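Local coordinates for protein acylneuraminate lyase (Mycoplasma synoviae, PDB 4N4P) that belongs to the dihydrodipicolinate synthetase family of TIM-barrel proteins and assembles from four chains, at residues Tyr212-Lys217 with Lys258-Leu263; Ile249-Met254 with Asp280-Lys285. All coordinates share one frame; numbering follows the deposited sequence.

Interaction 1 of 2, residues Tyr212-Lys217 with Lys258-Leu263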
loop_
_atom_site.group_PDB
_atom_site.type_symbol
_atom_site.label_atom_id
_atom_site.label_comp_id
_atom_site.label_asym_id
_atom_site.label_seq_id
_atom_site.Cartn_x
_atom_site.Cartn_y
_atom_site.Cartn_z
ATOM N N TYR A 212 -27.100 -5.910 -7.631
ATOM C CA TYR A 212 -28.480 -6.342 -7.381
ATOM C C TYR A 212 -29.446 -5.670 -8.348
ATOM O O TYR A 212 -30.616 -6.037 -8.389
ATOM C CB TYR A 212 -28.928 -6.071 -5.929
ATOM C CG TYR A 212 -27.897 -6.498 -4.903
ATOM C CD1 TYR A 212 -27.313 -7.777 -4.966
ATOM C CD2 TYR A 212 -27.492 -5.626 -3.886
ATOM C CE1 TYR A 212 -26.338 -8.186 -4.027
ATOM C CE2 TYR A 212 -26.515 -6.016 -2.943
ATOM C CZ TYR A 212 -25.939 -7.293 -3.036
ATOM O OH TYR A 212 -24.981 -7.679 -2.119
ATOM N N ASN A 213 -28.961 -4.690 -9.116
ATOM C CA ASN A 213 -29.785 -4.079 -10.166
ATOM C C ASN A 213 -30.353 -5.119 -11.140
ATOM O O ASN A 213 -31.465 -4.950 -11.645
ATOM C CB ASN A 213 -29.006 -3.022 -10.980
ATOM C CG ASN A 213 -28.929 -1.658 -10.292
ATOM O OD1 ASN A 213 -27.872 -1.261 -9.744
ATOM N ND2 ASN A 213 -30.014 -0.912 -10.363
ATOM N N VAL A 214 -29.588 -6.171 -11.443
ATOM C CA VAL A 214 -30.025 -7.123 -12.461
ATOM C C VAL A 214 -29.953 -8.587 -11.987
ATOM O O VAL A 214 -30.418 -9.493 -12.687
ATOM C CB VAL A 214 -29.262 -6.937 -13.825
ATOM C CG1 VAL A 214 -29.470 -5.514 -14.353
ATOM C CG2 VAL A 214 -27.750 -7.248 -13.660
ATOM N N ASN A 215 -29.411 -8.810 -10.792
ATOM C CA ASN A 215 -29.343 -10.161 -10.255
ATOM C C ASN A 215 -29.809 -10.280 -8.818
ATOM O O ASN A 215 -29.202 -11.013 -8.011
ATOM C CB ASN A 215 -27.956 -10.788 -10.426
ATOM C CG ASN A 215 -28.003 -12.295 -10.374
ATOM O OD1 ASN A 215 -29.097 -12.891 -10.317
ATOM N ND2 ASN A 215 -26.830 -12.936 -10.411
ATOM N N ALA A 216 -30.911 -9.592 -8.496
ATOM C CA ALA A 216 -31.524 -9.755 -7.179
ATOM C C ALA A 216 -31.890 -11.214 -6.937
ATOM O O ALA A 216 -31.807 -11.685 -5.812
ATOM C CB ALA A 216 -32.780 -8.842 -7.027
ATOM N N LYS A 217 -32.288 -11.938 -7.992
ATOM C CA LYS A 217 -32.651 -13.344 -7.822
ATOM C C LYS A 217 -31.467 -14.170 -7.265
ATOM O O LYS A 217 -31.639 -14.973 -6.329
ATOM C CB LYS A 217 -33.141 -13.959 -9.138
ATOM C CG LYS A 217 -33.613 -15.404 -9.000
ATOM C CD LYS A 217 -34.364 -15.867 -10.242
ATOM C CE LYS A 217 -33.436 -16.487 -11.243
ATOM N NZ LYS A 217 -34.230 -17.256 -12.258
ATOM N N LYS A 258 -26.753 -1.004 -17.481
ATOM C CA LYS A 258 -27.722 -0.308 -18.335
ATOM C C LYS A 258 -28.050 -1.138 -19.566
ATOM O O LYS A 258 -29.218 -1.281 -19.919
ATOM C CB LYS A 258 -27.223 1.099 -18.692
ATOM C CG LYS A 258 -27.433 2.090 -17.516
ATOM C CD LYS A 258 -26.735 3.415 -17.745
ATOM C CE LYS A 258 -26.923 4.322 -16.514
ATOM N NZ LYS A 258 -26.477 5.773 -16.733
ATOM N N ALA A 259 -27.033 -1.748 -20.170
ATOM C CA ALA A 259 -27.245 -2.610 -21.337
ATOM C C ALA A 259 -28.132 -3.809 -21.043
ATOM O O ALA A 259 -28.979 -4.207 -21.868
ATOM C CB ALA A 259 -25.904 -3.073 -21.909
ATOM N N ILE A 260 -27.935 -4.397 -19.863
ATOM C CA ILE A 260 -28.768 -5.530 -19.439
ATOM C C ILE A 260 -30.209 -5.082 -19.283
ATOM O O ILE A 260 -31.127 -5.741 -19.765
ATOM C CB ILE A 260 -28.204 -6.222 -18.183
ATOM C CG1 ILE A 260 -26.871 -6.897 -18.551
ATOM C CG2 ILE A 260 -29.227 -7.252 -17.617
ATOM C CD1 ILE A 260 -25.998 -7.302 -17.322
ATOM N N MET A 261 -30.404 -3.944 -18.633
ATOM C CA MET A 261 -31.748 -3.393 -18.516
ATOM C C MET A 261 -32.364 -3.131 -19.879
ATOM O O MET A 261 -33.504 -3.555 -20.111
ATOM C CB MET A 261 -31.762 -2.148 -17.644
ATOM C CG MET A 261 -31.493 -2.484 -16.195
ATOM S SD MET A 261 -31.736 -1.017 -15.196
ATOM C CE MET A 261 -31.092 -1.533 -13.596
ATOM N N ARG A 262 -31.614 -2.481 -20.779
ATOM C CA ARG A 262 -32.122 -2.220 -22.142
ATOM C C ARG A 262 -32.528 -3.498 -22.856
ATOM O O ARG A 262 -33.565 -3.541 -23.528
ATOM C CB ARG A 262 -31.092 -1.473 -22.993
ATOM C CG ARG A 262 -30.838 -0.046 -22.515
ATOM C CD ARG A 262 -30.172 0.766 -23.627
ATOM N NE ARG A 262 -28.949 0.143 -24.122
ATOM C CZ ARG A 262 -27.743 0.276 -23.560
ATOM N NH1 ARG A 262 -27.579 0.972 -22.426
ATOM N NH2 ARG A 262 -26.698 -0.334 -24.109
ATOM N N LEU A 263 -31.700 -4.533 -22.725
ATOM C CA LEU A 263 -31.986 -5.870 -23.268
ATOM C C LEU A 263 -33.308 -6.427 -22.732
ATOM O O LEU A 263 -33.974 -7.201 -23.420
ATOM C CB LEU A 263 -30.844 -6.845 -22.942
ATOM C CG LEU A 263 -30.957 -8.297 -23.417
ATOM C CD1 LEU A 263 -30.956 -8.341 -24.957
ATOM C CD2 LEU A 263 -29.803 -9.147 -22.819
#

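Interaction 2 of 2, residues Ile249-Met254 with Asp280-Lys285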
loop_
_atom_site.group_PDB
_atom_site.type_symbol
_atom_site.label_atom_id
_atom_site.label_comp_id
_atom_site.label_asym_id
_atom_site.label_seq_id
_atom_site.Cartn_x
_atom_site.Cartn_y
_atom_site.Cartn_z
ATOM N N ILE A 249 -18.293 -7.216 -14.728
ATOM C CA ILE A 249 -17.381 -6.071 -14.745
ATOM C C ILE A 249 -16.213 -6.285 -15.687
ATOM O O ILE A 249 -15.249 -5.496 -15.680
ATOM C CB ILE A 249 -16.890 -5.667 -13.325
ATOM C CG1 ILE A 249 -16.061 -6.806 -12.702
ATOM C CG2 ILE A 249 -18.099 -5.270 -12.447
ATOM C CD1 ILE A 249 -15.479 -6.492 -11.318
ATOM N N SER A 250 -16.273 -7.311 -16.526
ATOM C CA SER A 250 -15.247 -7.404 -17.567
ATOM C C SER A 250 -15.453 -6.291 -18.605
ATOM O O SER A 250 -14.574 -6.017 -19.421
ATOM C CB SER A 250 -15.190 -8.799 -18.194
ATOM O OG SER A 250 -16.402 -9.077 -18.851
ATOM N N LYS A 251 -16.617 -5.646 -18.572
ATOM C CA LYS A 251 -16.807 -4.374 -19.274
ATOM C C LYS A 251 -17.297 -3.397 -18.205
ATOM O O LYS A 251 -17.607 -3.820 -17.094
ATOM C CB LYS A 251 -17.794 -4.505 -20.425
ATOM C CG LYS A 251 -17.232 -5.401 -21.582
ATOM C CD LYS A 251 -18.074 -5.331 -22.815
ATOM C CE LYS A 251 -17.712 -6.432 -23.821
ATOM N NZ LYS A 251 -16.252 -6.523 -24.141
ATOM N N GLY A 252 -17.368 -2.117 -18.529
ATOM C CA GLY A 252 -17.747 -1.119 -17.545
ATOM C C GLY A 252 -19.000 -1.510 -16.777
ATOM O O GLY A 252 -19.971 -1.945 -17.366
ATOM N N LEU A 253 -18.976 -1.323 -15.460
ATOM C CA LEU A 253 -20.095 -1.733 -14.607
ATOM C C LEU A 253 -21.407 -1.049 -14.997
ATOM O O LEU A 253 -22.400 -1.723 -15.297
ATOM C CB LEU A 253 -19.770 -1.456 -13.136
ATOM C CG LEU A 253 -20.923 -1.699 -12.149
ATOM C CD1 LEU A 253 -21.309 -3.204 -12.098
ATOM C CD2 LEU A 253 -20.553 -1.143 -10.749
ATOM N N MET A 254 -21.425 0.284 -14.985
ATOM C CA MET A 254 -22.696 0.995 -15.256
ATOM C C MET A 254 -23.184 0.768 -16.690
ATOM O O MET A 254 -24.395 0.599 -16.922
ATOM C CB MET A 254 -22.580 2.486 -14.930
ATOM C CG MET A 254 -22.840 2.776 -13.442
ATOM S SD MET A 254 -21.406 2.409 -12.425
ATOM C CE MET A 254 -20.560 3.977 -12.702
ATOM N N ASP A 280 -22.663 -0.278 -29.684
ATOM C CA ASP A 280 -23.929 -0.852 -29.228
ATOM C C ASP A 280 -23.952 -2.384 -29.345
ATOM O O ASP A 280 -24.463 -3.066 -28.465
ATOM C CB ASP A 280 -25.148 -0.212 -29.918
ATOM C CG ASP A 280 -25.808 0.886 -29.062
ATOM O OD1 ASP A 280 -25.547 0.955 -27.829
ATOM O OD2 ASP A 280 -26.593 1.686 -29.631
ATOM N N GLU A 281 -23.363 -2.920 -30.406
ATOM C CA GLU A 281 -23.377 -4.373 -30.582
ATOM C C GLU A 281 -22.478 -5.070 -29.568
ATOM O O GLU A 281 -22.868 -6.107 -29.024
ATOM C CB GLU A 281 -23.027 -4.793 -32.012
ATOM C CG GLU A 281 -24.172 -4.615 -33.024
ATOM C CD GLU A 281 -25.512 -5.168 -32.535
ATOM O OE1 GLU A 281 -26.447 -4.357 -32.323
ATOM O OE2 GLU A 281 -25.623 -6.407 -32.355
ATOM N N GLU A 282 -21.299 -4.501 -29.308
ATOM C CA GLU A 282 -20.366 -5.043 -28.326
ATOM C C GLU A 282 -21.009 -5.146 -26.921
ATOM O O GLU A 282 -20.936 -6.190 -26.253
ATOM C CB GLU A 282 -19.083 -4.197 -28.258
ATOM C CG GLU A 282 -18.026 -4.778 -27.315
ATOM C CD GLU A 282 -16.845 -3.841 -27.012
ATOM O OE1 GLU A 282 -16.662 -2.820 -27.708
ATOM O OE2 GLU A 282 -16.107 -4.116 -26.040
ATOM N N ILE A 283 -21.644 -4.070 -26.484
ATOM C CA ILE A 283 -22.181 -4.063 -25.122
ATOM C C ILE A 283 -23.463 -4.895 -25.074
ATOM O O ILE A 283 -23.795 -5.460 -24.037
ATOM C CB ILE A 283 -22.373 -2.594 -24.579
ATOM C CG1 ILE A 283 -22.497 -2.578 -23.040
ATOM C CG2 ILE A 283 -23.553 -1.885 -25.294
ATOM C CD1 ILE A 283 -21.263 -3.146 -22.302
ATOM N N LYS A 284 -24.206 -4.952 -26.196
ATOM C CA LYS A 284 -25.396 -5.815 -26.273
ATOM C C LYS A 284 -25.044 -7.292 -26.120
ATOM O O LYS A 284 -25.734 -8.043 -25.404
ATOM C CB LYS A 284 -26.187 -5.614 -27.586
ATOM C CG LYS A 284 -27.477 -6.425 -27.634
ATOM C CD LYS A 284 -27.974 -6.631 -29.052
ATOM C CE LYS A 284 -29.192 -7.539 -29.054
ATOM N NZ LYS A 284 -30.437 -6.791 -28.689
ATOM N N LYS A 285 -23.969 -7.716 -26.778
ATOM C CA LYS A 285 -23.570 -9.107 -26.665
ATOM C C LYS A 285 -23.097 -9.450 -25.253
ATOM O O LYS A 285 -23.337 -10.543 -24.769
ATOM C CB LYS A 285 -22.498 -9.447 -27.697
ATOM C CG LYS A 285 -23.079 -9.361 -29.112
ATOM C CD LYS A 285 -22.069 -9.768 -30.174
ATOM C CE LYS A 285 -22.720 -9.534 -31.534
ATOM N NZ LYS A 285 -21.710 -9.662 -32.575
#

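Interaction 1 of 2, residues Tyr212-Lys217 with Lys258-Leu263
I260 and the far end of M261 meet N213 and V214, on a helix where K258 NZ is gripped by E53 and by the backbone O atoms of T16 and Y270. The two short helical segments run at 62° to each other, with their axes 10.0 Å apart at closest approach. V214 lies across I260 at about a right angle. Its CG1 reaches I260 CG2 at 3.7 Å, and its CG2 sits 4.1 Å from I260 CD1. Each branch of the valine therefore meets a different methyl of the isoleucine. V214 CG1 also reaches M261 CG at 4.1 Å. M261 is extended beyond CG (chi2 -173°, chi3 -170°), which carries its terminal CE to the side of N213, 3.7 Å from N213 CB. All four touching residues are buried. Y244 of helix 231-248 packs on V214, and A287 and I290 of helix 280-294 pack on I260. P12 of strand 9-12 touches N213. The contact thus joins the last barrel helix, 212-227, to helix 253-263. No hydrogen bond crosses between the two segments, so their mutual fit rests on shape and apolar burial.

Interaction 2 of 2, residues Ile249-Met254 with Asp280-Lys285
K251 NZ donates to E282 OE2 in a salt bridge of 3.1 Å, which is also a hydrogen bond. The carboxylate accepts on the anti lone pair of OE2, the one facing away from OE1. Nearer the backbone, the lysine chain runs past I283 in the opposite direction. K251 CD is 3.9 Å from I283 CD1, and K251 CE lies 3.9 Å from E282 CG. The lysine is straight as far as CE and then bends (chi4 -51°), which sets NZ at the carboxylate. E282 is extended, with CG anti to the backbone N (chi1 -176°), which carries its carboxylate out to the lysine. In the next shell, S256, Y278 and H286 touch the K251 side chain, and I283 also packs on R262 of helix 253-263. The backbone beside K251 is held too: Y278 OH is hydrogen-bonded to G252 N, and G252 O to S256 OG. G252 is the N-cap residue of helix 253-263. The contact is between an interhelical turn and a helix, in the C-terminal helices that follow the eight-stranded barrel: the turn between helices 231-248 and 253-263 is fastened to the start of helix 280-294.

The two interactions alternate along the chain, in the order 212-217, 249-254, 258-263, 280-285. Their centres lie about 12 Å apart, on the same side of the chain's centre. Helix 253-263 serves both: its first residues belong to interaction 2 and its last six to interaction 1. The two also touch directly, with A259 CB packed 3.6 Å from I283 CG1. Interaction 1 is the deeper one: its centre lies about 14 Å from the centre of the chain, that of interaction 2 about 20 Å. It faces the barrel through helix 212-227, whereas interaction 2 ties together the C-terminal helices. Helix 253-263 thus lies between the barrel wall and helix 280-294, linking the C-terminal helices to the TIM barrel.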